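Local coordinates for protein ketosynthase (Streptomyces sp. MSC090213JE08, PDB 6KXE) that probably catalyses the condensation of a fatty acyl chain with malonyl-ACP, lengthening the chain by two carbons with release of carbon dioxide, at residues Thr13-Ile18 with Val90-Leu95; Gly31-Arg36 with Ile353-Ile358; Phe45-Phe50 with Lys203-Phe208; Ala169-Asn174 with Asn390-Phe395; Ile295-Ala300 with Ala383-Val388. All coordinates share one frame; numbering follows the deposited sequence.

Interaction 1: residues Thr13-Ile18 with Val90-Leu95; sequences TGFGVI and VDDAGL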
# COMPACT_ATOMS: atom_id res chain seq x y z
N THR A 13 0.14 22.31 3.70
CA THR A 13 -0.19 23.57 3.00
C THR A 13 -1.53 23.45 2.28
O THR A 13 -2.00 24.44 1.77
CB THR A 13 0.94 23.97 2.03
OG1 THR A 13 1.14 22.88 1.13
CG2 THR A 13 2.21 24.32 2.76
N GLY A 14 -2.07 22.25 2.18
CA GLY A 14 -3.25 22.00 1.33
C GLY A 14 -4.01 20.80 1.84
O GLY A 14 -3.34 19.80 2.16
N PHE A 15 -5.34 20.87 1.88
CA PHE A 15 -6.24 19.73 2.15
C PHE A 15 -7.26 19.59 1.04
O PHE A 15 -7.90 20.59 0.63
CB PHE A 15 -7.02 19.92 3.46
CG PHE A 15 -6.18 20.10 4.71
CD1 PHE A 15 -5.03 19.36 4.92
CD2 PHE A 15 -6.59 20.96 5.71
CE1 PHE A 15 -4.30 19.50 6.08
CE2 PHE A 15 -5.87 21.08 6.88
CZ PHE A 15 -4.73 20.34 7.07
N GLY A 16 -7.45 18.37 0.58
CA GLY A 16 -8.49 17.99 -0.37
C GLY A 16 -9.38 16.93 0.23
O GLY A 16 -8.86 15.88 0.70
N VAL A 17 -10.69 17.17 0.24
CA VAL A 17 -11.64 16.31 0.98
C VAL A 17 -12.84 15.99 0.12
O VAL A 17 -13.49 16.93 -0.31
CB VAL A 17 -12.17 16.96 2.26
CG1 VAL A 17 -13.15 16.02 2.95
CG2 VAL A 17 -11.06 17.41 3.17
N ILE A 18 -13.08 14.71 -0.08
CA ILE A 18 -14.33 14.13 -0.64
C ILE A 18 -14.81 13.19 0.45
O ILE A 18 -14.15 12.15 0.66
CB ILE A 18 -14.14 13.38 -1.98
CG1 ILE A 18 -13.43 14.16 -3.10
CG2 ILE A 18 -15.48 12.83 -2.44
CD1 ILE A 18 -14.17 15.36 -3.59
N VAL A 90 -4.13 20.63 -4.03
CA VAL A 90 -3.15 21.53 -4.70
C VAL A 90 -3.77 22.92 -4.86
O VAL A 90 -3.06 23.89 -4.56
CB VAL A 90 -2.60 20.94 -6.01
CG1 VAL A 90 -1.86 19.65 -5.71
CG2 VAL A 90 -3.66 20.73 -7.05
N ASP A 91 -5.06 23.02 -5.15
CA ASP A 91 -5.75 24.34 -5.20
C ASP A 91 -5.74 24.97 -3.81
O ASP A 91 -5.42 26.20 -3.71
CB ASP A 91 -7.17 24.21 -5.74
CG ASP A 91 -7.21 23.89 -7.24
OD1 ASP A 91 -6.16 24.02 -7.90
OD2 ASP A 91 -8.30 23.51 -7.74
N ASP A 92 -6.04 24.19 -2.76
CA ASP A 92 -6.04 24.69 -1.36
C ASP A 92 -4.61 25.14 -0.98
O ASP A 92 -4.48 26.04 -0.14
CB ASP A 92 -6.61 23.65 -0.40
CG ASP A 92 -6.78 24.15 1.00
OD1 ASP A 92 -7.49 25.18 1.17
OD2 ASP A 92 -6.16 23.55 1.92
N ALA A 93 -3.59 24.54 -1.59
CA ALA A 93 -2.17 24.87 -1.30
C ALA A 93 -1.72 26.07 -2.14
O ALA A 93 -0.60 26.57 -1.90
CB ALA A 93 -1.29 23.68 -1.57
N GLY A 94 -2.53 26.50 -3.10
CA GLY A 94 -2.16 27.62 -3.98
C GLY A 94 -1.08 27.19 -4.95
O GLY A 94 -0.24 28.02 -5.33
N LEU A 95 -1.06 25.92 -5.31
CA LEU A 95 -0.11 25.36 -6.29
C LEU A 95 -0.86 25.13 -7.59
O LEU A 95 -1.86 24.41 -7.61
CB LEU A 95 0.46 24.03 -5.81
CG LEU A 95 1.31 24.07 -4.55
CD1 LEU A 95 1.56 22.68 -4.02
CD2 LEU A 95 2.63 24.75 -4.82

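Interaction 2: residues Gly31-Arg36 with Ile353-Ile358; sequences GLRAGR and IEHGFI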
# COMPACT_ATOMS: atom_id res chain seq x y z
N GLY A 31 -18.98 20.32 8.70
CA GLY A 31 -19.51 18.99 9.07
C GLY A 31 -18.91 18.54 10.39
O GLY A 31 -19.65 18.05 11.24
N LEU A 32 -17.60 18.69 10.55
CA LEU A 32 -16.89 18.25 11.78
C LEU A 32 -17.41 19.08 12.96
O LEU A 32 -17.71 18.50 13.99
CB LEU A 32 -15.40 18.49 11.58
CG LEU A 32 -14.70 17.53 10.62
CD1 LEU A 32 -13.27 18.00 10.37
CD2 LEU A 32 -14.74 16.08 11.13
N ARG A 33 -17.49 20.39 12.80
CA ARG A 33 -17.93 21.29 13.90
C ARG A 33 -19.40 21.03 14.25
O ARG A 33 -19.76 21.18 15.44
CB ARG A 33 -17.77 22.75 13.49
CG ARG A 33 -16.36 23.28 13.65
CD ARG A 33 -16.32 24.77 13.39
NE ARG A 33 -15.60 25.32 14.52
CZ ARG A 33 -14.57 26.11 14.44
NH1 ARG A 33 -14.10 26.51 13.27
NH2 ARG A 33 -14.00 26.51 15.57
N ALA A 34 -20.21 20.63 13.28
CA ALA A 34 -21.66 20.46 13.46
C ALA A 34 -22.00 19.05 13.92
O ALA A 34 -23.15 18.83 14.32
CB ALA A 34 -22.39 20.79 12.19
N GLY A 35 -21.04 18.11 13.91
CA GLY A 35 -21.35 16.71 14.24
C GLY A 35 -22.28 16.12 13.20
O GLY A 35 -23.14 15.33 13.59
N ARG A 36 -22.14 16.52 11.92
CA ARG A 36 -22.91 15.96 10.78
C ARG A 36 -22.70 14.44 10.72
O ARG A 36 -21.56 13.99 10.94
CB ARG A 36 -22.45 16.66 9.50
CG ARG A 36 -23.39 16.65 8.30
CD ARG A 36 -22.77 17.45 7.15
NE ARG A 36 -23.18 18.85 7.08
CZ ARG A 36 -22.46 19.87 6.58
NH1 ARG A 36 -21.23 19.71 6.09
NH2 ARG A 36 -22.98 21.08 6.58
N ILE A 353 -6.55 21.88 14.93
CA ILE A 353 -5.38 22.71 15.33
C ILE A 353 -5.55 24.14 14.79
O ILE A 353 -5.40 25.13 15.54
CB ILE A 353 -4.08 22.08 14.83
CG1 ILE A 353 -3.78 20.79 15.59
CG2 ILE A 353 -2.94 23.07 14.90
CD1 ILE A 353 -2.72 19.90 14.95
N GLU A 354 -5.86 24.26 13.52
CA GLU A 354 -5.91 25.59 12.89
C GLU A 354 -7.09 26.39 13.47
O GLU A 354 -6.89 27.56 13.74
CB GLU A 354 -6.00 25.45 11.38
CG GLU A 354 -6.03 26.78 10.67
CD GLU A 354 -5.95 26.61 9.16
OE1 GLU A 354 -6.21 25.48 8.69
OE2 GLU A 354 -5.62 27.58 8.49
N HIS A 355 -8.25 25.78 13.68
CA HIS A 355 -9.50 26.52 13.98
C HIS A 355 -9.87 26.44 15.47
O HIS A 355 -10.90 27.06 15.83
CB HIS A 355 -10.61 26.03 13.04
CG HIS A 355 -10.32 26.37 11.61
ND1 HIS A 355 -10.29 27.66 11.16
CD2 HIS A 355 -9.96 25.59 10.57
CE1 HIS A 355 -9.95 27.68 9.89
NE2 HIS A 355 -9.74 26.41 9.50
N GLY A 356 -9.09 25.72 16.29
CA GLY A 356 -9.26 25.66 17.75
C GLY A 356 -10.58 25.04 18.16
O GLY A 356 -11.34 25.64 18.93
N PHE A 357 -10.83 23.80 17.76
CA PHE A 357 -12.03 23.04 18.12
C PHE A 357 -11.69 21.54 18.16
O PHE A 357 -10.70 21.10 17.54
CB PHE A 357 -13.21 23.37 17.19
CG PHE A 357 -13.15 22.65 15.87
CD1 PHE A 357 -12.38 23.14 14.83
CD2 PHE A 357 -13.80 21.43 15.71
CE1 PHE A 357 -12.31 22.45 13.62
CE2 PHE A 357 -13.73 20.74 14.50
CZ PHE A 357 -12.98 21.26 13.46
N ILE A 358 -12.48 20.79 18.92
CA ILE A 358 -12.37 19.30 18.94
C ILE A 358 -13.67 18.79 18.35
O ILE A 358 -14.74 19.14 18.80
CB ILE A 358 -12.04 18.77 20.34
CG1 ILE A 358 -10.85 19.53 20.92
CG2 ILE A 358 -11.83 17.25 20.31
CD1 ILE A 358 -10.48 19.14 22.33

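Interaction 3: residues Phe45-Phe50 with Lys203-Phe208; sequences FDTEGF and KAFALF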
# COMPACT_ATOMS: atom_id res chain seq x y z
N PHE A 45 -24.71 -0.32 -4.95
CA PHE A 45 -24.94 -1.74 -5.32
C PHE A 45 -26.24 -2.20 -4.69
O PHE A 45 -26.77 -1.51 -3.80
CB PHE A 45 -23.76 -2.64 -4.92
CG PHE A 45 -23.47 -2.66 -3.43
CD1 PHE A 45 -24.12 -3.56 -2.60
CD2 PHE A 45 -22.61 -1.74 -2.86
CE1 PHE A 45 -23.91 -3.52 -1.23
CE2 PHE A 45 -22.39 -1.73 -1.50
CZ PHE A 45 -23.05 -2.61 -0.68
N ASP A 46 -26.69 -3.36 -5.11
CA ASP A 46 -27.97 -3.99 -4.71
C ASP A 46 -27.83 -4.53 -3.29
O ASP A 46 -26.99 -5.44 -3.07
CB ASP A 46 -28.30 -5.11 -5.71
CG ASP A 46 -29.57 -5.87 -5.40
OD1 ASP A 46 -30.40 -5.35 -4.60
OD2 ASP A 46 -29.71 -6.99 -5.93
N THR A 47 -28.65 -4.06 -2.35
CA THR A 47 -28.55 -4.48 -0.92
C THR A 47 -29.53 -5.62 -0.59
O THR A 47 -29.48 -6.08 0.55
CB THR A 47 -28.74 -3.29 0.03
OG1 THR A 47 -29.96 -2.64 -0.31
CG2 THR A 47 -27.58 -2.32 -0.07
N GLU A 48 -30.38 -6.07 -1.52
CA GLU A 48 -31.36 -7.16 -1.21
C GLU A 48 -30.63 -8.37 -0.62
O GLU A 48 -29.64 -8.82 -1.25
CB GLU A 48 -32.10 -7.62 -2.47
CG GLU A 48 -32.96 -8.85 -2.23
CD GLU A 48 -33.60 -9.44 -3.48
OE1 GLU A 48 -33.09 -9.16 -4.60
OE2 GLU A 48 -34.61 -10.17 -3.34
N GLY A 49 -31.07 -8.86 0.55
CA GLY A 49 -30.52 -10.06 1.21
C GLY A 49 -29.55 -9.73 2.34
O GLY A 49 -29.28 -10.63 3.13
N PHE A 50 -29.07 -8.49 2.47
CA PHE A 50 -28.12 -8.11 3.56
C PHE A 50 -28.87 -7.86 4.88
O PHE A 50 -28.21 -7.77 5.91
CB PHE A 50 -27.27 -6.90 3.16
CG PHE A 50 -26.14 -7.22 2.22
CD1 PHE A 50 -24.97 -7.78 2.70
CD2 PHE A 50 -26.25 -6.94 0.86
CE1 PHE A 50 -23.94 -8.09 1.83
CE2 PHE A 50 -25.20 -7.20 0.00
CZ PHE A 50 -24.04 -7.78 0.50
N LYS A 203 -18.02 -6.04 -1.55
CA LYS A 203 -16.96 -6.80 -0.83
C LYS A 203 -16.87 -6.33 0.63
O LYS A 203 -16.95 -7.17 1.52
CB LYS A 203 -15.61 -6.67 -1.54
CG LYS A 203 -14.42 -7.21 -0.75
CD LYS A 203 -13.14 -6.43 -1.09
CE LYS A 203 -11.92 -6.85 -0.29
NZ LYS A 203 -10.71 -6.13 -0.75
N ALA A 204 -16.69 -5.04 0.89
CA ALA A 204 -16.50 -4.49 2.25
C ALA A 204 -17.80 -4.65 3.06
O ALA A 204 -17.76 -5.01 4.22
CB ALA A 204 -16.11 -3.03 2.15
N PHE A 205 -18.94 -4.39 2.45
CA PHE A 205 -20.24 -4.50 3.15
C PHE A 205 -20.47 -5.95 3.58
O PHE A 205 -20.81 -6.17 4.74
CB PHE A 205 -21.35 -4.05 2.21
CG PHE A 205 -22.66 -3.80 2.89
CD1 PHE A 205 -22.74 -2.91 3.94
CD2 PHE A 205 -23.82 -4.37 2.40
CE1 PHE A 205 -23.96 -2.61 4.52
CE2 PHE A 205 -25.04 -4.08 2.99
CZ PHE A 205 -25.11 -3.20 4.04
N ALA A 206 -20.25 -6.90 2.67
CA ALA A 206 -20.46 -8.34 2.94
C ALA A 206 -19.46 -8.76 4.02
O ALA A 206 -19.86 -9.54 4.91
CB ALA A 206 -20.31 -9.20 1.70
N LEU A 207 -18.22 -8.31 3.92
CA LEU A 207 -17.14 -8.72 4.86
C LEU A 207 -17.53 -8.33 6.28
O LEU A 207 -17.52 -9.20 7.18
CB LEU A 207 -15.82 -8.04 4.47
CG LEU A 207 -14.59 -8.48 5.28
CD1 LEU A 207 -13.29 -8.09 4.57
CD2 LEU A 207 -14.59 -7.88 6.67
N PHE A 208 -17.87 -7.06 6.49
CA PHE A 208 -18.21 -6.54 7.84
C PHE A 208 -19.49 -7.18 8.34
O PHE A 208 -19.56 -7.54 9.52
CB PHE A 208 -18.17 -5.02 7.82
CG PHE A 208 -16.73 -4.59 7.85
CD1 PHE A 208 -15.93 -4.94 8.94
CD2 PHE A 208 -16.13 -4.02 6.75
CE1 PHE A 208 -14.57 -4.65 8.96
CE2 PHE A 208 -14.79 -3.67 6.79
CZ PHE A 208 -14.01 -4.00 7.88

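Interaction 4: residues Ala169-Asn174 with Asn390-Phe395; sequences ACAAGN and NNSSAF. With PPI (propanoic acid), chain C.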
# COMPACT_ATOMS: atom_id res chain seq x y z
N ALA A 169 -4.51 -1.39 4.43
CA ALA A 169 -5.92 -1.53 4.82
C ALA A 169 -6.33 -0.31 5.67
O ALA A 169 -6.11 0.85 5.21
CB ALA A 169 -6.02 -2.86 5.55
N CYS A 170 -6.86 -0.51 6.87
CA CYS A 170 -7.54 0.56 7.65
C CYS A 170 -6.55 1.53 8.27
O CYS A 170 -7.03 2.47 8.92
CB CYS A 170 -8.47 -0.05 8.68
SG CYS A 170 -9.80 -0.98 7.88
N ALA A 171 -5.24 1.34 8.06
CA ALA A 171 -4.20 2.29 8.52
C ALA A 171 -3.51 3.04 7.36
O ALA A 171 -2.59 3.82 7.59
CB ALA A 171 -3.19 1.52 9.31
N ALA A 172 -3.98 2.84 6.13
CA ALA A 172 -3.22 3.19 4.91
C ALA A 172 -3.00 4.71 4.82
O ALA A 172 -1.86 5.11 4.55
CB ALA A 172 -3.91 2.60 3.73
N GLY A 173 -3.98 5.55 5.14
CA GLY A 173 -3.79 7.01 5.07
C GLY A 173 -2.64 7.49 5.92
O GLY A 173 -1.88 8.34 5.47
N ASN A 174 -2.53 6.98 7.14
CA ASN A 174 -1.47 7.39 8.09
C ASN A 174 -0.12 6.89 7.60
O ASN A 174 0.86 7.64 7.72
CB ASN A 174 -1.75 6.94 9.51
CG ASN A 174 -2.43 7.97 10.39
OD1 ASN A 174 -2.77 9.07 9.95
ND2 ASN A 174 -2.61 7.59 11.66
N ASN A 390 -3.36 11.23 15.87
CA ASN A 390 -4.35 10.57 14.98
C ASN A 390 -3.97 9.09 14.88
O ASN A 390 -2.90 8.77 14.32
CB ASN A 390 -4.34 11.23 13.61
CG ASN A 390 -5.36 10.64 12.66
OD1 ASN A 390 -6.53 10.65 12.99
ND2 ASN A 390 -4.91 10.21 11.47
N ASN A 391 -4.79 8.23 15.45
CA ASN A 391 -4.50 6.79 15.57
C ASN A 391 -5.05 6.06 14.36
O ASN A 391 -6.13 6.46 13.83
CB ASN A 391 -5.16 6.14 16.78
CG ASN A 391 -4.56 6.56 18.10
OD1 ASN A 391 -3.55 7.27 18.14
ND2 ASN A 391 -5.17 6.09 19.18
N SER A 392 -4.42 4.95 14.02
CA SER A 392 -5.00 4.03 13.03
C SER A 392 -4.50 2.62 13.33
O SER A 392 -3.34 2.46 13.75
CB SER A 392 -4.73 4.48 11.60
OG SER A 392 -3.41 4.18 11.16
N SER A 393 -5.31 1.64 13.00
CA SER A 393 -4.99 0.20 13.16
C SER A 393 -5.59 -0.54 11.99
O SER A 393 -6.55 -0.02 11.35
CB SER A 393 -5.57 -0.36 14.42
OG SER A 393 -4.72 -0.07 15.50
N ALA A 394 -5.10 -1.73 11.72
CA ALA A 394 -5.64 -2.46 10.58
C ALA A 394 -5.54 -3.96 10.79
O ALA A 394 -4.83 -4.43 11.69
CB ALA A 394 -4.91 -2.01 9.32
N PHE A 395 -6.19 -4.68 9.89
CA PHE A 395 -5.95 -6.12 9.74
C PHE A 395 -4.45 -6.32 9.52
O PHE A 395 -3.75 -5.37 9.13
CB PHE A 395 -6.72 -6.69 8.55
CG PHE A 395 -8.15 -7.04 8.83
CD1 PHE A 395 -8.81 -6.60 9.97
CD2 PHE A 395 -8.84 -7.83 7.92
CE1 PHE A 395 -10.13 -6.97 10.19
CE2 PHE A 395 -10.16 -8.19 8.14
CZ PHE A 395 -10.81 -7.75 9.26
C1 PPI C . -9.16 -2.59 7.85
C2 PPI C . -10.20 -3.63 7.49
C3 PPI C . -9.60 -4.52 6.48
O1 PPI C . -8.10 -2.95 8.36

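Interaction 5: residues Ile295-Ala300 with Ala383-Val388; sequences IDFISA and ADVRIV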
# COMPACT_ATOMS: atom_id res chain seq x y z
N ILE A 295 -0.19 16.50 24.48
CA ILE A 295 -1.23 16.10 23.49
C ILE A 295 -2.56 16.68 23.96
O ILE A 295 -3.01 16.35 25.06
CB ILE A 295 -1.28 14.58 23.31
CG1 ILE A 295 0.08 14.06 22.83
CG2 ILE A 295 -2.44 14.16 22.42
CD1 ILE A 295 0.54 14.63 21.53
N ASP A 296 -3.17 17.50 23.12
CA ASP A 296 -4.44 18.19 23.42
C ASP A 296 -5.63 17.26 23.20
O ASP A 296 -6.59 17.35 23.96
CB ASP A 296 -4.50 19.49 22.62
CG ASP A 296 -3.45 20.44 23.13
OD1 ASP A 296 -3.39 20.61 24.38
OD2 ASP A 296 -2.66 20.95 22.31
N PHE A 297 -5.61 16.41 22.17
CA PHE A 297 -6.58 15.31 22.08
C PHE A 297 -6.05 14.25 21.14
O PHE A 297 -5.07 14.52 20.43
CB PHE A 297 -7.98 15.78 21.63
CG PHE A 297 -8.20 16.15 20.19
CD1 PHE A 297 -7.94 17.43 19.73
CD2 PHE A 297 -8.74 15.23 19.29
CE1 PHE A 297 -8.19 17.77 18.41
CE2 PHE A 297 -9.03 15.59 17.99
CZ PHE A 297 -8.73 16.84 17.53
N ILE A 298 -6.74 13.12 21.15
CA ILE A 298 -6.45 11.93 20.32
C ILE A 298 -7.64 11.75 19.39
O ILE A 298 -8.80 11.71 19.90
CB ILE A 298 -6.22 10.67 21.16
CG1 ILE A 298 -4.94 10.78 21.99
CG2 ILE A 298 -6.19 9.42 20.27
CD1 ILE A 298 -4.82 9.73 23.06
N SER A 299 -7.35 11.64 18.09
CA SER A 299 -8.32 11.20 17.08
C SER A 299 -8.14 9.68 17.02
O SER A 299 -7.13 9.21 16.48
CB SER A 299 -8.14 11.93 15.76
OG SER A 299 -8.88 11.34 14.68
N ALA A 300 -9.03 8.97 17.69
CA ALA A 300 -8.99 7.51 17.85
C ALA A 300 -9.34 6.83 16.54
O ALA A 300 -10.15 7.35 15.74
CB ALA A 300 -9.92 7.05 18.94
N ALA A 383 -11.40 24.75 21.93
CA ALA A 383 -10.27 24.40 22.80
C ALA A 383 -9.01 25.00 22.19
O ALA A 383 -8.99 25.27 20.97
CB ALA A 383 -10.19 22.91 22.92
N ASP A 384 -7.99 25.21 23.02
CA ASP A 384 -6.66 25.67 22.55
C ASP A 384 -5.95 24.41 22.04
O ASP A 384 -5.26 23.77 22.81
CB ASP A 384 -5.91 26.39 23.67
CG ASP A 384 -4.48 26.77 23.34
OD1 ASP A 384 -4.17 26.92 22.15
OD2 ASP A 384 -3.67 26.91 24.30
N VAL A 385 -6.15 24.07 20.77
CA VAL A 385 -5.64 22.79 20.19
C VAL A 385 -4.30 23.08 19.54
O VAL A 385 -4.26 23.86 18.56
CB VAL A 385 -6.64 22.18 19.19
CG1 VAL A 385 -6.11 20.90 18.58
CG2 VAL A 385 -8.00 21.96 19.82
N ARG A 386 -3.22 22.49 20.03
CA ARG A 386 -1.87 22.79 19.50
C ARG A 386 -1.22 21.52 18.95
O ARG A 386 -0.47 21.67 17.99
CB ARG A 386 -1.00 23.42 20.59
CG ARG A 386 -1.54 24.76 21.05
CD ARG A 386 -0.68 25.29 22.18
NE ARG A 386 -1.22 26.58 22.59
CZ ARG A 386 -1.06 27.71 21.91
NH1 ARG A 386 -0.35 27.74 20.79
NH2 ARG A 386 -1.61 28.83 22.36
N ILE A 387 -1.40 20.38 19.62
CA ILE A 387 -0.75 19.08 19.26
C ILE A 387 -1.79 17.98 19.38
O ILE A 387 -2.49 17.87 20.42
CB ILE A 387 0.51 18.78 20.08
CG1 ILE A 387 1.39 20.04 20.16
CG2 ILE A 387 1.22 17.57 19.49
CD1 ILE A 387 2.73 19.83 20.77
N VAL A 388 -1.90 17.18 18.32
CA VAL A 388 -2.99 16.20 18.16
C VAL A 388 -2.40 14.88 17.65
O VAL A 388 -1.48 14.93 16.82
CB VAL A 388 -4.07 16.73 17.21
CG1 VAL A 388 -5.18 15.72 17.06
CG2 VAL A 388 -4.63 18.06 17.67
O HOH W 1 -2.97 23.41 24.71

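Interaction 1: residues Thr13-Ile18 with Val90-Leu95
Phe15, on strand 10-19, and Asp92, in the last turn of helix 77-92, are joined by a hydrogen bond from the backbone N of Phe15 to Asp92 OD2, 2.8 Å long and fairly straight at 160°. The N-H comes to the anti side of the carboxylate, modestly out of its plane. Asp92 can reach the strand because its CG stands opposite the backbone N (chi1 -174°), which brings OD2 to 3.3 Å from Gly14 CA. Next to this bond the backbones meet: Ala93 CA lies 3.1 Å from Thr13 O in a CA-H...O contact, while Gly14 CA and Ala93 CA are 4.0 Å apart. A beta carbon on Gly14 would clash with Ala93 CB, consistent with a glycine at this close approach. The helix ends here in a Schellman motif, with Gly94 at positive phi and Leu95 N bonded back to Val90 O at 2.9 Å, and this end is laid against a strand of the mixed sheet of the thiolase-like fold. Asp92 OD1 forms a salt bridge with Arg252, and OD2 is shared with His254 NE2, whose ring stacks on that of Phe15. With an alanine in place of Asp92, the Phe15 N-H and His254 NE2 are likely to be left without their acceptor and Arg252 without its charged mate. Thr13 OG1 is hydrogen-bonded to Glu241, and Phe15 packs on Ile347 and Leu351 of helix 341-355.

Interaction 2: residues Gly31-Arg36 with Ile353-Ile358
Arg33 meets Phe357 through two torsions: the ring of Phe357 is carried between its own backbone N and carbonyl carbon (chi1 80°), so it rises toward the end of helix 25-34, and the Arg33 chain bends at chi3 (130°), carrying its guanidinium on past the ring's rim toward His355 O. Arg33 CG sits above the middle of the ring face, 3.7 Å from the centroid and almost on the ring normal, a CH-pi contact. The guanidinium lies past the rim, its plane inclined by 30° to the ring, with Phe357 CD1 over its face, 3.7 Å from Arg33 CZ. Leu32 comes from another direction, its CB 4.0 Å from Phe357 CE2 at the ring edge. Beyond the ring, Arg33 NH2 donates to His355 O at 3.2 Å in a bent bond from above the carbonyl plane. That carbonyl belongs to the last residue of helix 341-355, which Gly356, at positive phi, turns into strand 357-358. Replacing Arg33 with an alanine would probably uncover the face of Phe357 and leave Glu382, its salt-bridge partner in the adjoining strand 381-382, without a counter-charge. The chemistry is mixed: the methylene part of one arginine packs on an aromatic face while its NH2 is shared between a helix-end carbonyl and a carboxylate, and the nearby guanidinium may disfavour protonation of the His355 imidazole.

Interaction 3: residues Phe45-Phe50 with Lys203-Phe208
Phe50 and Phe205 form an edge-to-face pair in which the edge of Phe205 is turned toward the face of Phe50, the planes 57° apart and the centroids separated by 4.7 Å. Phe205 CD2 stands over the centre of the Phe50 ring, and CE2 approaches Phe50 CG to 3.4 Å. The Phe205 ring leaves the helix with CG opposite the backbone N (chi1 -166°), which points it into the loop. Phe45 reaches the same ring with its own edge: Phe45 CZ is 3.6 Å from Phe205 CD2, the two planes inclined at 59°, neither stacked nor T-shaped. Phe50 in turn sets its edge against the helix backbone, CE1 lying 3.7 Å from Ala206 CA. The three phenylalanines thus make an aromatic cluster. The loop is shaped by an Asx turn at Asp46, whose OD1 accepts from Glu48 N, and by a type II turn from Thr47 to Phe50 with Gly49 at positive phi. This loop, between strands 40-41 and 54-55, packs on one flank of helix 202-210, at the dimer interface: Arg140 of the neighbouring subunit binds Gly49 O, its Pro141 packs on Phe50 and its Phe131 on Ala206, while Phe208 of the helix touches the bound propanoyl group.

Interaction 4: residues Ala169-Asn174 with Asn390-Phe395
Cys170 and Ala394 bring the two backbones together, their CA atoms 4.6 Å apart, where the turn leading into helix 172-185 crosses strand 387-394 near Ala394. Ala169 has positive phi, after which residues 170-171 form a short 3-10 turn that feeds the helix; the strand runs extended past it to Phe395. Ala394 CB fills the angle between them, 4.0 Å from Ala169 CB and close to Ala171 CB as well. Farther along, Ser392 OG lies against Ala171 CB, its hydroxyl bonded to Ala400 O. Asn174 and Asn390 lock the other end with two bonds, their amide planes 82° apart: Asn390 ND2 donates to Asn174 OD1 at 2.9 Å, and Asn174 ND2 donates, from above the carbonyl plane, to the backbone O of Asn390 at 2.9 Å. Both amides have further partners, Ser342 O for Asn390 ND2 and Ala400 O for Asn174 ND2, so their orientation is well defined. Cys170 SG, set beside its backbone N (chi1 -64°), is covalently bound to C1 of the propanoyl group at 1.7 Å. Phe395 N donates to the propanoyl O1 at 3.0 Å with an angle of 167°, and C3 rests over the Phe395 ring, toward its rim. Cys170 N is 3.1 Å from the same O1, consistent with the oxyanion hole of ketosynthases, which uses these two backbone amides. His301 and His336 touch Cys170, as in the Cys-His-His site of relatives. A thioester carbonyl held in this way captures the acyl-enzyme stage, its oxygen positioned where amide donors can probably stabilise developing negative charge.

Interaction 5: residues Ile295-Ala300 with Ala383-Val388
Asp296 leans against the backbone that follows the inverse gamma turn centred on Asp384, and its side chain meets this backbone directly through OD2 and, via a water, through OD1. CB lies 3.4 Å from Ile387 O, the carbonyl that also accepts from the backbone N of Asp296 at 2.8 Å. From CB the chain turns so that CG stands beside the backbone N (chi1 -67°), delivering the carboxylate to the N-H groups of this backbone. CG passes 3.8 Å from Asp384 O. At the tip OD2 is gripped twice: Arg386 N donates from above the carboxylate plane at 2.8 Å, and Ile387 N comes to the anti side at 3.0 Å. OD1 takes a bond from a water, which also donates to Asp384 O, so the second oxygen is tied to the same backbone. A single aspartate therefore satisfies two successive N-H groups. Arg386 itself turns away to form a salt bridge with Asp384.

Beyond this polar end the contact becomes apolar. Phe297 places its ring over Val388, whose CG1 is 3.8 Å from the ring centroid, 13° off the normal, in a CH-pi contact, while Val385 CG1 comes up at the ring edge. Separately, Ile295 CD1 meets Ile387 CG2 at 3.6 Å, the two side chains crossing at about a right angle. Phe297 and Val388 also pack on helix 341-355, while Ile298 faces helix 306-320. Two parallel strands, 297-299 and 387-394, held between helices in this manner, with strand 326-328 on the far side of 297-299, belong to the layered alpha-beta-alpha build of the C-terminal half of the thiolase fold.

How the interactions relate
Interactions 4 and 5 share strand 387-394, their centres about 18 Å apart, and Asn391 N bonds to Ser299 O where they meet; along the chain, interaction 5 is nested within the loop closed by interaction 4. Interaction 2 touches interaction 5 through Gly356 O and Ala383 N, with about 12 Å between centres. Interaction 1 closes before 4 and 5 open and reaches the same mixed sheet through strand 10-19, about 22 Å from interaction 4 between centres. Interaction 3, nested inside interaction 2, lies at the dimer interface beside the acyl site, its nearest atoms about 5 Å from interaction 4. Interactions 2, 5 and 4 thus form a continuous path from helix 341-355 along strand 387-394 to the acylated cysteine.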